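Local coordinates for protein thermospermine synthase (PDB 6BQ5) that probably catalyses the transfer of an aminopropyl group from decarboxylated S-adenosylmethionine to spermidine, giving thermospermine and methylthioadenosine, at residues S54-I59 / D132-V137; K103-M108 / D126-C131; D163-L168 / C191-T196; F224-V229 / K303-S308. All coordinates share one frame; numbering follows the deposited sequence.

Interaction 1. Residues S54-I59 / D132-V137. With MTA (5'-deoxy-5'-methylthioadenosine), chain D.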
# COMPACT_ATOMS: atom_id res chain seq x y z
N SER A 54 11.38 -24.92 -8.71
CA SER A 54 11.69 -26.35 -8.53
C SER A 54 10.39 -27.02 -8.10
O SER A 54 9.37 -26.37 -7.86
CB SER A 54 12.76 -26.58 -7.44
OG SER A 54 12.18 -26.55 -6.12
N GLN A 55 10.47 -28.33 -7.99
CA GLN A 55 9.47 -29.18 -7.35
C GLN A 55 9.15 -28.76 -5.92
O GLN A 55 8.07 -29.03 -5.44
CB GLN A 55 10.04 -30.60 -7.37
CG GLN A 55 9.34 -31.70 -6.60
CD GLN A 55 10.19 -32.97 -6.56
OE1 GLN A 55 11.16 -33.13 -7.32
NE2 GLN A 55 9.83 -33.88 -5.67
N TYR A 56 10.11 -28.16 -5.22
CA TYR A 56 9.93 -27.83 -3.81
C TYR A 56 9.47 -26.39 -3.59
O TYR A 56 8.75 -26.18 -2.63
CB TYR A 56 11.21 -28.11 -3.02
CG TYR A 56 11.75 -29.52 -3.22
CD1 TYR A 56 11.23 -30.60 -2.48
CD2 TYR A 56 12.77 -29.78 -4.15
CE1 TYR A 56 11.73 -31.89 -2.65
CE2 TYR A 56 13.26 -31.09 -4.34
CZ TYR A 56 12.74 -32.14 -3.59
OH TYR A 56 13.22 -33.43 -3.76
N GLN A 57 9.88 -25.43 -4.44
CA GLN A 57 9.57 -24.03 -4.21
C GLN A 57 9.86 -23.09 -5.39
O GLN A 57 10.65 -23.39 -6.30
CB GLN A 57 10.28 -23.52 -2.91
CG GLN A 57 11.80 -23.55 -2.97
CD GLN A 57 12.46 -24.12 -1.70
OE1 GLN A 57 12.08 -23.77 -0.57
NE2 GLN A 57 13.46 -25.00 -1.90
N ASP A 58 9.17 -21.96 -5.37
CA ASP A 58 9.49 -20.83 -6.23
C ASP A 58 10.60 -20.04 -5.58
O ASP A 58 10.71 -19.98 -4.33
CB ASP A 58 8.25 -19.93 -6.41
CG ASP A 58 7.22 -20.51 -7.31
OD1 ASP A 58 7.58 -21.13 -8.34
OD2 ASP A 58 6.01 -20.30 -7.06
N ILE A 59 11.41 -19.41 -6.43
CA ILE A 59 12.63 -18.71 -6.04
C ILE A 59 12.68 -17.33 -6.65
O ILE A 59 12.43 -17.19 -7.84
CB ILE A 59 13.89 -19.44 -6.55
CG1 ILE A 59 13.92 -20.89 -6.03
CG2 ILE A 59 15.17 -18.71 -6.08
CD1 ILE A 59 14.97 -21.76 -6.71
N ASP A 132 21.36 -29.92 1.00
CA ASP A 132 20.07 -29.27 0.69
C ASP A 132 19.27 -30.13 -0.30
O ASP A 132 19.82 -30.64 -1.26
CB ASP A 132 20.30 -27.89 0.07
CG ASP A 132 19.07 -27.00 0.17
OD1 ASP A 132 18.01 -27.33 -0.45
OD2 ASP A 132 19.14 -25.98 0.91
N ILE A 133 17.98 -30.26 -0.03
CA ILE A 133 17.09 -31.07 -0.87
C ILE A 133 16.85 -30.48 -2.25
O ILE A 133 16.53 -31.20 -3.17
CB ILE A 133 15.75 -31.32 -0.14
CG1 ILE A 133 15.03 -32.55 -0.69
CG2 ILE A 133 14.86 -30.08 -0.15
CD1 ILE A 133 13.86 -32.93 0.19
N ASP A 134 17.03 -29.18 -2.42
CA ASP A 134 16.66 -28.50 -3.66
C ASP A 134 17.89 -27.94 -4.40
O ASP A 134 18.35 -26.84 -4.14
CB ASP A 134 15.64 -27.41 -3.33
CG ASP A 134 15.01 -26.79 -4.56
OD1 ASP A 134 15.44 -27.13 -5.68
OD2 ASP A 134 14.09 -25.97 -4.40
N GLU A 135 18.34 -28.67 -5.41
CA GLU A 135 19.44 -28.21 -6.27
C GLU A 135 19.21 -26.86 -6.94
O GLU A 135 20.16 -26.10 -7.14
CB GLU A 135 19.69 -29.27 -7.35
CG GLU A 135 20.97 -29.11 -8.15
CD GLU A 135 21.13 -30.30 -9.08
OE1 GLU A 135 22.17 -30.97 -9.01
OE2 GLU A 135 20.18 -30.59 -9.84
N GLU A 136 17.96 -26.56 -7.31
CA GLU A 136 17.66 -25.24 -7.88
C GLU A 136 18.00 -24.09 -6.94
O GLU A 136 18.51 -23.05 -7.39
CB GLU A 136 16.19 -25.12 -8.32
CG GLU A 136 15.80 -26.16 -9.36
CD GLU A 136 16.65 -26.04 -10.60
OE1 GLU A 136 16.78 -24.91 -11.10
OE2 GLU A 136 17.18 -27.07 -11.05
N VAL A 137 17.74 -24.28 -5.65
CA VAL A 137 18.13 -23.26 -4.63
C VAL A 137 19.64 -23.12 -4.62
O VAL A 137 20.16 -22.00 -4.71
CB VAL A 137 17.63 -23.63 -3.23
CG1 VAL A 137 18.27 -22.75 -2.18
CG2 VAL A 137 16.12 -23.52 -3.18
CS MTA D . 13.62 -22.18 3.41
S5' MTA D . 13.93 -23.85 3.82
C5' MTA D . 15.68 -23.73 3.99
C4' MTA D . 16.36 -24.75 3.09
O4' MTA D . 16.01 -26.07 3.48
C2' MTA D . 15.33 -25.95 1.26
O2' MTA D . 15.67 -26.30 -0.08
C3' MTA D . 15.96 -24.62 1.62
O3' MTA D . 17.11 -24.29 0.86
C1' MTA D . 15.94 -26.87 2.29
N9 MTA D . 15.20 -28.06 2.72
C8 MTA D . 13.90 -28.20 2.97
N7 MTA D . 13.63 -29.45 3.42
C5 MTA D . 14.81 -30.10 3.48
C6 MTA D . 15.23 -31.45 3.84
N6 MTA D . 14.33 -32.36 4.27
N1 MTA D . 16.55 -31.72 3.76
C2 MTA D . 17.46 -30.81 3.33
N3 MTA D . 17.13 -29.56 2.97
C4 MTA D . 15.83 -29.19 3.01

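Interaction 2. Residues K103-M108 / D126-C131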
# COMPACT_ATOMS: atom_id res chain seq x y z
N LYS A 103 35.95 -29.81 13.49
CA LYS A 103 36.68 -30.11 12.24
C LYS A 103 35.80 -30.42 11.07
O LYS A 103 36.03 -29.88 9.98
CB LYS A 103 37.65 -31.26 12.46
CG LYS A 103 38.78 -30.88 13.39
CD LYS A 103 39.74 -32.04 13.58
CE LYS A 103 39.16 -33.12 14.47
NZ LYS A 103 40.26 -34.04 14.86
N ASN A 104 34.91 -31.38 11.29
CA ASN A 104 33.87 -31.67 10.34
C ASN A 104 32.47 -31.22 10.86
O ASN A 104 32.17 -31.21 12.06
CB ASN A 104 33.89 -33.11 9.81
CG ASN A 104 33.47 -34.13 10.85
OD1 ASN A 104 33.52 -33.86 12.04
ND2 ASN A 104 33.08 -35.33 10.37
N VAL A 105 31.68 -30.75 9.89
CA VAL A 105 30.34 -30.16 10.11
C VAL A 105 29.42 -30.46 8.93
O VAL A 105 29.85 -30.40 7.78
CB VAL A 105 30.39 -28.63 10.25
CG1 VAL A 105 30.95 -27.99 8.99
CG2 VAL A 105 28.99 -28.06 10.50
N PHE A 106 28.17 -30.77 9.25
CA PHE A 106 27.11 -31.15 8.30
C PHE A 106 25.97 -30.10 8.45
O PHE A 106 25.48 -29.92 9.55
CB PHE A 106 26.58 -32.54 8.69
CG PHE A 106 25.53 -33.10 7.75
CD1 PHE A 106 24.18 -32.82 7.91
CD2 PHE A 106 25.89 -33.93 6.69
CE1 PHE A 106 23.22 -33.34 7.03
CE2 PHE A 106 24.94 -34.48 5.84
CZ PHE A 106 23.62 -34.21 6.00
N ILE A 107 25.57 -29.45 7.35
CA ILE A 107 24.51 -28.46 7.33
C ILE A 107 23.26 -29.17 6.77
O ILE A 107 23.28 -29.67 5.66
CB ILE A 107 24.82 -27.22 6.43
CG1 ILE A 107 26.16 -26.56 6.74
CG2 ILE A 107 23.69 -26.16 6.56
CD1 ILE A 107 26.66 -25.64 5.64
N MET A 108 22.19 -29.20 7.56
CA MET A 108 20.86 -29.56 7.04
C MET A 108 20.21 -28.31 6.42
O MET A 108 19.77 -27.35 7.14
CB MET A 108 19.94 -30.16 8.13
CG MET A 108 20.62 -31.19 9.04
SD MET A 108 19.48 -32.06 10.14
CE MET A 108 18.85 -30.68 11.10
N ASP A 126 37.90 -28.44 8.50
CA ASP A 126 38.53 -29.11 7.38
C ASP A 126 37.53 -29.63 6.36
O ASP A 126 37.88 -29.76 5.22
CB ASP A 126 39.40 -30.23 7.93
CG ASP A 126 40.44 -29.70 8.96
OD1 ASP A 126 41.12 -28.67 8.65
OD2 ASP A 126 40.58 -30.30 10.06
N LYS A 127 36.26 -29.84 6.76
CA LYS A 127 35.21 -30.31 5.89
C LYS A 127 33.80 -29.77 6.28
O LYS A 127 33.42 -29.83 7.46
CB LYS A 127 35.22 -31.84 5.88
CG LYS A 127 34.14 -32.46 5.01
CD LYS A 127 34.55 -33.81 4.43
CE LYS A 127 33.31 -34.63 4.05
NZ LYS A 127 32.70 -35.32 5.25
N VAL A 128 33.07 -29.25 5.29
CA VAL A 128 31.70 -28.76 5.45
C VAL A 128 30.82 -29.49 4.44
O VAL A 128 31.00 -29.34 3.21
CB VAL A 128 31.62 -27.24 5.22
CG1 VAL A 128 30.15 -26.75 5.22
CG2 VAL A 128 32.45 -26.50 6.25
N VAL A 129 29.89 -30.30 4.92
CA VAL A 129 28.88 -30.91 4.04
C VAL A 129 27.61 -30.03 4.05
O VAL A 129 27.02 -29.85 5.12
CB VAL A 129 28.53 -32.35 4.51
CG1 VAL A 129 27.39 -32.97 3.69
CG2 VAL A 129 29.79 -33.23 4.44
N MET A 130 27.22 -29.45 2.90
CA MET A 130 25.91 -28.75 2.77
C MET A 130 24.98 -29.73 2.07
O MET A 130 25.18 -30.01 0.90
CB MET A 130 26.03 -27.46 1.95
CG MET A 130 24.72 -26.79 1.50
SD MET A 130 25.00 -25.81 0.01
CE MET A 130 26.12 -24.61 0.71
N CYS A 131 24.02 -30.27 2.81
CA CYS A 131 23.00 -31.16 2.30
C CYS A 131 21.65 -30.44 2.19
O CYS A 131 20.91 -30.33 3.19
CB CYS A 131 22.87 -32.37 3.21
SG CYS A 131 21.72 -33.62 2.60

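Interaction 3. Residues D163-L168 / C191-T196. With MTA (5'-deoxy-5'-methylthioadenosine), chain D.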
# COMPACT_ATOMS: atom_id res chain seq x y z
N ASP A 163 17.48 -35.07 0.76
CA ASP A 163 16.84 -34.90 2.06
C ASP A 163 17.91 -35.18 3.16
O ASP A 163 18.55 -36.23 3.17
CB ASP A 163 15.58 -35.79 2.17
CG ASP A 163 15.11 -35.99 3.59
OD1 ASP A 163 15.19 -35.04 4.37
OD2 ASP A 163 14.78 -37.14 3.96
N ALA A 164 18.11 -34.23 4.08
CA ALA A 164 19.16 -34.37 5.10
C ALA A 164 18.90 -35.54 6.06
O ALA A 164 19.84 -36.09 6.62
CB ALA A 164 19.35 -33.07 5.89
N LYS A 165 17.64 -35.89 6.26
CA LYS A 165 17.28 -37.03 7.10
C LYS A 165 17.72 -38.33 6.41
O LYS A 165 18.49 -39.11 7.00
CB LYS A 165 15.76 -37.04 7.38
CG LYS A 165 15.24 -38.22 8.19
CD LYS A 165 13.73 -38.09 8.44
CE LYS A 165 13.25 -39.04 9.55
NZ LYS A 165 13.68 -40.45 9.28
N ALA A 166 17.27 -38.56 5.18
CA ALA A 166 17.74 -39.73 4.41
C ALA A 166 19.25 -39.77 4.34
O ALA A 166 19.86 -40.79 4.66
CB ALA A 166 17.15 -39.74 3.00
N GLU A 167 19.86 -38.65 3.96
CA GLU A 167 21.33 -38.55 3.84
C GLU A 167 22.08 -38.93 5.12
O GLU A 167 23.09 -39.59 5.05
CB GLU A 167 21.74 -37.14 3.42
CG GLU A 167 23.23 -36.94 3.17
CD GLU A 167 23.75 -37.73 1.96
OE1 GLU A 167 22.98 -37.99 1.02
OE2 GLU A 167 24.95 -38.05 1.96
N LEU A 168 21.59 -38.50 6.27
CA LEU A 168 22.20 -38.85 7.56
C LEU A 168 22.07 -40.34 7.89
O LEU A 168 23.06 -40.96 8.31
CB LEU A 168 21.65 -37.99 8.70
CG LEU A 168 22.25 -36.58 8.76
CD1 LEU A 168 21.42 -35.68 9.68
CD2 LEU A 168 23.72 -36.63 9.19
N CYS A 191 9.62 -30.12 6.43
CA CYS A 191 10.74 -30.06 7.40
C CYS A 191 10.39 -30.61 8.79
O CYS A 191 11.29 -30.83 9.61
CB CYS A 191 11.27 -28.61 7.51
SG CYS A 191 12.06 -28.01 5.98
N TYR A 192 9.09 -30.85 9.05
CA TYR A 192 8.59 -31.27 10.38
C TYR A 192 9.38 -32.41 10.96
O TYR A 192 9.73 -32.40 12.13
CB TYR A 192 7.10 -31.70 10.31
CG TYR A 192 6.57 -32.09 11.66
CD1 TYR A 192 6.12 -31.12 12.53
CD2 TYR A 192 6.61 -33.41 12.10
CE1 TYR A 192 5.69 -31.44 13.80
CE2 TYR A 192 6.18 -33.75 13.38
CZ TYR A 192 5.72 -32.75 14.23
OH TYR A 192 5.27 -33.02 15.51
N LYS A 193 9.63 -33.40 10.12
CA LYS A 193 10.28 -34.63 10.56
C LYS A 193 11.73 -34.44 11.00
O LYS A 193 12.30 -35.36 11.57
CB LYS A 193 10.20 -35.70 9.45
CG LYS A 193 11.10 -35.38 8.26
CD LYS A 193 10.69 -36.05 6.96
CE LYS A 193 11.73 -35.72 5.89
NZ LYS A 193 11.70 -36.75 4.81
N LEU A 194 12.36 -33.30 10.68
CA LEU A 194 13.74 -33.01 11.12
C LEU A 194 13.78 -32.24 12.45
O LEU A 194 14.84 -31.71 12.78
CB LEU A 194 14.55 -32.31 10.01
CG LEU A 194 14.75 -33.17 8.73
CD1 LEU A 194 13.72 -32.84 7.67
CD2 LEU A 194 16.16 -33.06 8.13
N TYR A 195 12.66 -32.19 13.18
CA TYR A 195 12.53 -31.58 14.51
C TYR A 195 11.92 -32.51 15.59
O TYR A 195 11.63 -32.08 16.72
CB TYR A 195 11.68 -30.28 14.43
CG TYR A 195 12.30 -29.15 13.64
CD1 TYR A 195 12.13 -29.08 12.26
CD2 TYR A 195 13.05 -28.15 14.25
CE1 TYR A 195 12.65 -28.06 11.52
CE2 TYR A 195 13.61 -27.11 13.49
CZ TYR A 195 13.39 -27.07 12.12
OH TYR A 195 13.87 -26.08 11.33
N THR A 196 11.73 -33.80 15.27
CA THR A 196 11.03 -34.73 16.19
C THR A 196 12.02 -35.36 17.18
O THR A 196 13.20 -35.43 16.91
CB THR A 196 10.29 -35.86 15.40
OG1 THR A 196 11.26 -36.61 14.68
CG2 THR A 196 9.31 -35.27 14.43
CS MTA D . 13.62 -22.18 3.41
S5' MTA D . 13.93 -23.85 3.82
C5' MTA D . 15.68 -23.73 3.99
C4' MTA D . 16.36 -24.75 3.09
O4' MTA D . 16.01 -26.07 3.48
C2' MTA D . 15.33 -25.95 1.26
O2' MTA D . 15.67 -26.30 -0.08
C3' MTA D . 15.96 -24.62 1.62
O3' MTA D . 17.11 -24.29 0.86
C1' MTA D . 15.94 -26.87 2.29
N9 MTA D . 15.20 -28.06 2.72
C8 MTA D . 13.90 -28.20 2.97
N7 MTA D . 13.63 -29.45 3.42
C5 MTA D . 14.81 -30.10 3.48
C6 MTA D . 15.23 -31.45 3.84
N6 MTA D . 14.33 -32.36 4.27
N1 MTA D . 16.55 -31.72 3.76
C2 MTA D . 17.46 -30.81 3.33
N3 MTA D . 17.13 -29.56 2.97
C4 MTA D . 15.83 -29.19 3.01

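Interaction 4. Residues F224-V229 / K303-S308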
# COMPACT_ATOMS: atom_id res chain seq x y z
N PHE A 224 5.55 -12.61 21.93
CA PHE A 224 4.39 -13.50 21.68
C PHE A 224 4.71 -14.61 20.69
O PHE A 224 4.27 -15.73 20.89
CB PHE A 224 3.22 -12.68 21.15
CG PHE A 224 2.85 -11.58 22.07
CD1 PHE A 224 2.46 -11.88 23.38
CD2 PHE A 224 2.94 -10.27 21.69
CE1 PHE A 224 2.17 -10.85 24.26
CE2 PHE A 224 2.61 -9.24 22.57
CZ PHE A 224 2.26 -9.53 23.86
N SER A 225 5.51 -14.31 19.64
CA SER A 225 5.74 -15.30 18.59
C SER A 225 6.56 -16.53 19.06
O SER A 225 6.57 -17.59 18.36
CB SER A 225 6.41 -14.63 17.39
OG SER A 225 7.68 -14.10 17.75
N HIS A 226 7.26 -16.41 20.21
CA HIS A 226 8.10 -17.52 20.76
C HIS A 226 7.34 -18.81 21.07
O HIS A 226 7.95 -19.86 21.16
CB HIS A 226 8.89 -17.10 22.01
CG HIS A 226 8.07 -17.03 23.26
ND1 HIS A 226 7.36 -15.91 23.62
CD2 HIS A 226 7.82 -17.96 24.22
CE1 HIS A 226 6.73 -16.14 24.77
NE2 HIS A 226 7.00 -17.36 25.16
N THR A 227 6.02 -18.73 21.25
CA THR A 227 5.22 -19.92 21.51
C THR A 227 4.87 -20.76 20.27
O THR A 227 4.42 -21.89 20.43
CB THR A 227 3.90 -19.58 22.23
OG1 THR A 227 3.16 -18.68 21.42
CG2 THR A 227 4.17 -18.88 23.56
N GLU A 228 5.09 -20.25 19.06
CA GLU A 228 4.76 -21.02 17.84
C GLU A 228 5.59 -22.30 17.71
O GLU A 228 5.03 -23.36 17.58
CB GLU A 228 4.98 -20.17 16.56
CG GLU A 228 4.07 -18.95 16.38
CD GLU A 228 4.47 -18.07 15.17
OE1 GLU A 228 4.31 -16.82 15.28
OE2 GLU A 228 4.93 -18.63 14.10
N VAL A 229 6.93 -22.18 17.63
CA VAL A 229 7.83 -23.34 17.57
C VAL A 229 9.05 -23.29 18.53
O VAL A 229 9.56 -24.35 18.92
CB VAL A 229 8.31 -23.56 16.13
CG1 VAL A 229 7.11 -23.70 15.18
CG2 VAL A 229 9.18 -22.41 15.65
N LYS A 303 11.69 -12.43 30.72
CA LYS A 303 10.87 -13.15 31.70
C LYS A 303 9.86 -14.10 31.07
O LYS A 303 9.80 -15.29 31.48
CB LYS A 303 10.13 -12.17 32.60
CG LYS A 303 9.31 -12.82 33.70
CD LYS A 303 8.60 -11.78 34.52
CE LYS A 303 7.78 -12.50 35.59
NZ LYS A 303 7.06 -11.51 36.38
N ALA A 304 9.04 -13.61 30.14
CA ALA A 304 7.92 -14.41 29.64
C ALA A 304 8.43 -15.53 28.76
O ALA A 304 7.87 -16.62 28.75
CB ALA A 304 6.90 -13.59 28.89
N VAL A 305 9.51 -15.26 28.05
CA VAL A 305 10.06 -16.27 27.14
C VAL A 305 10.68 -17.41 27.98
O VAL A 305 10.44 -18.59 27.71
CB VAL A 305 11.09 -15.62 26.17
CG1 VAL A 305 11.75 -16.67 25.30
CG2 VAL A 305 10.43 -14.61 25.26
N ARG A 306 11.48 -17.07 28.99
CA ARG A 306 12.07 -18.10 29.87
C ARG A 306 10.99 -18.96 30.52
O ARG A 306 11.12 -20.19 30.60
CB ARG A 306 12.90 -17.49 30.99
CG ARG A 306 14.36 -17.81 30.92
CD ARG A 306 15.13 -17.12 32.05
NE ARG A 306 15.12 -15.67 31.86
CZ ARG A 306 14.54 -14.81 32.69
NH1 ARG A 306 14.00 -15.23 33.87
NH2 ARG A 306 14.54 -13.54 32.40
N ASN A 307 9.95 -18.31 30.98
CA ASN A 307 8.81 -19.01 31.64
C ASN A 307 8.16 -19.99 30.66
O ASN A 307 7.91 -21.16 31.02
CB ASN A 307 7.82 -17.96 32.18
CG ASN A 307 6.56 -18.55 32.84
OD1 ASN A 307 6.61 -19.09 33.94
ND2 ASN A 307 5.41 -18.42 32.17
N SER A 308 7.90 -19.56 29.42
CA SER A 308 7.34 -20.49 28.39
C SER A 308 8.26 -21.68 28.15
O SER A 308 7.80 -22.82 28.16
CB SER A 308 7.05 -19.83 27.03
OG SER A 308 6.09 -18.83 27.16

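Interaction 1. Residues S54-I59 / D132-V137
S54 and E136 bring their backbones closest, with CA atoms 6.1 Å apart, where the turn leading into strand 58-64 faces the start of helix 135-144. D134, the N-cap of that helix, carries the polar part of the contact through OD2, which accepts two hydrogen bonds. S54 OG donates to D134 OD2 over 2.6 Å, from well above the carboxylate plane. Q57 NE2 reaches D134 OD2 at 2.8 Å on the anti lone pair of that oxygen; the amide and carboxylate are nearly coplanar (2°) and the N-H...O angle is 170°. The serine hydroxyl is itself held, because S54 OG accepts from the backbone N of Y56 and of Q57 as an ST motif. Bent at chi2 (-135°), the Q57 chain also sends NE2 to the ribose, donating to MTA O2' at 3.1 Å; D132 takes O2' and O3' on its two carboxylate oxygens. D134 therefore acts as second shell, fixing the amide that grips the nucleoside. Alongside, I133 CG2 sits over the centre of one Y56 ring face, 4.2 Å from the centroid, a CH-pi contact, while the CG1-CD1 branch crosses the ring, CG1 by CZ and OH and CD1 by CE1. I59 CD1 packs near V137 CG2, and the I59 side chain also touches F140 of helix 135-144 and L73 of strand 70-73, joining the N-terminal antiparallel sheet to the Rossmann-like domain.

Interaction 2. Residues K103-M108 / D126-C131
F106 packs closely against V129 and C131 across two parallel strands, 104-107 and 127-131; the axes of these strand segments approach to 4.7 Å and lie 11° from parallel. On this face of the sheet F106 CD2 touches V129 CG1 at 3.5 Å and F106 CZ reaches C131 CB at 3.4 Å, both obliquely to the ring, and C131 SG makes a sulfur-aromatic contact. With CG anti to the backbone N (chi1 -177°), the ring can reach across to both neighbours on the adjacent strand. On the other face V105 and V128 lie side by side and point the same way. There I107 CD1 rests on V128 CG1 at 3.7 Å, and helix 114-120 covers the group through L119 and L120. Strand 104-107, helix 114-120 and strand 127-132 form the first beta-alpha-beta unit of the Rossmann-like sheet. Its ladder is regular, with I107 N donating to V129 O at 2.7 Å and 171°, and C131 N to I107 O at 3.0 Å. Toward the exposed end the pattern changes: K103 O accepts from both D126 N (2.8 Å) and K127 N. Here the side chains of K103 and D126 run side by side, but their charged ends do not meet, K103 NZ staying 6.1 Å from D126 OD2. K127 NZ, on the residue next to D126, forms a salt bridge with E173.

Interaction 3. Residues D163-L168 / C191-T196
D163 OD2 and K193 NZ form a salt bridge of 3.2 Å, the polar link between the start of helix 164-169 and the loop before helix 197-204. The ammonium comes down on one face of the carboxylate, 64° out of its plane, while A166 N donates to the same oxygen from the opposite face at 3.1 Å. OD1 serves the ligand: MTA N6 donates to D163 OD1 over 2.8 Å, and A164 N completes the adenine edge with a bond to MTA N1 (3.0 Å, 170°). One N-capping aspartate thus ties together adenine, helix start and lysine. On the far segment C191 SG lies 3.3 Å from MTA N7, and L194 CD1 approaches N6 at 3.5 Å. The other methyl, L194 CD2, packs on A164 CB at 3.9 Å. Outside this shell, K193 starts with CG between its backbone N and carbonyl carbon (chi1 71°) and runs extended to the aspartate, its CG passing obliquely over K165 CD; K165 NZ turns away to a salt bridge with E169. Helix 164-169 then rests on F106 of strand 104-107 and C131 of strand 127-132, and K165 and L168 meet F199 and T203 of helix 197-204.

Interaction 4. Residues F224-V229 / K303-S308
H226 and S308 meet through the edge of the imidazole: NE2 is hydrogen-bonded to S308 OG at 2.6 Å, and S308 CB sits in the ring plane beside it. The ring is thus aimed edge-on at the side of helix 303-311. A first torsion of 76° sets the imidazole between the backbone N and the carbonyl carbon of H226, pointing it across to the helix. Its two faces are taken by different partners. V305 CG2 stands over one face, 3.9 Å from the centroid and 19° off the ring normal, a CH-pi contact offset toward ND1, from which CG2 is 3.7 Å. The two side chains run past each other in opposite directions. On the opposite face lies T227 CG2, from the same turn as the histidine, 3.6 Å above the plane and near the rim; the imidazole is therefore sandwiched between methyl groups. S308 OG is placed by its first torsion (-61°), which keeps it anti to its carbonyl carbon. Around the contact, K303 and R306 of the helix form salt bridges with E286 and D291 of the second subunit, and F224 packs on F85 there. H226 ND1 must be the donor in its hydrogen bond to G222 O, since a carbonyl oxygen can only accept; with NE2 bonded to S308 OG, both ring nitrogens have partners, which would be expected to restrict rotation about CB-CG.

Interactions 1 and 3 share the nucleoside: the ribose is held by the first and the adenine edge by the second, their centres 16 Å apart, and they touch where I133 CG1 lies 3.8 Å from D163 N. Interaction 2 supplies the sheet beneath: C131 SG packs 3.7 Å from A164 CA and M108 CB 3.7 Å from A164 CB, so the adenine-binding helix start rests on its strands. Segment 126-131 also runs directly into segment 132-137, linking the sheet to the ribose contact. Interaction 4 stands apart from the pocket, its nearest atoms about 7 Å from interaction 3 and about 17 Å from interaction 1, on the side facing the second subunit.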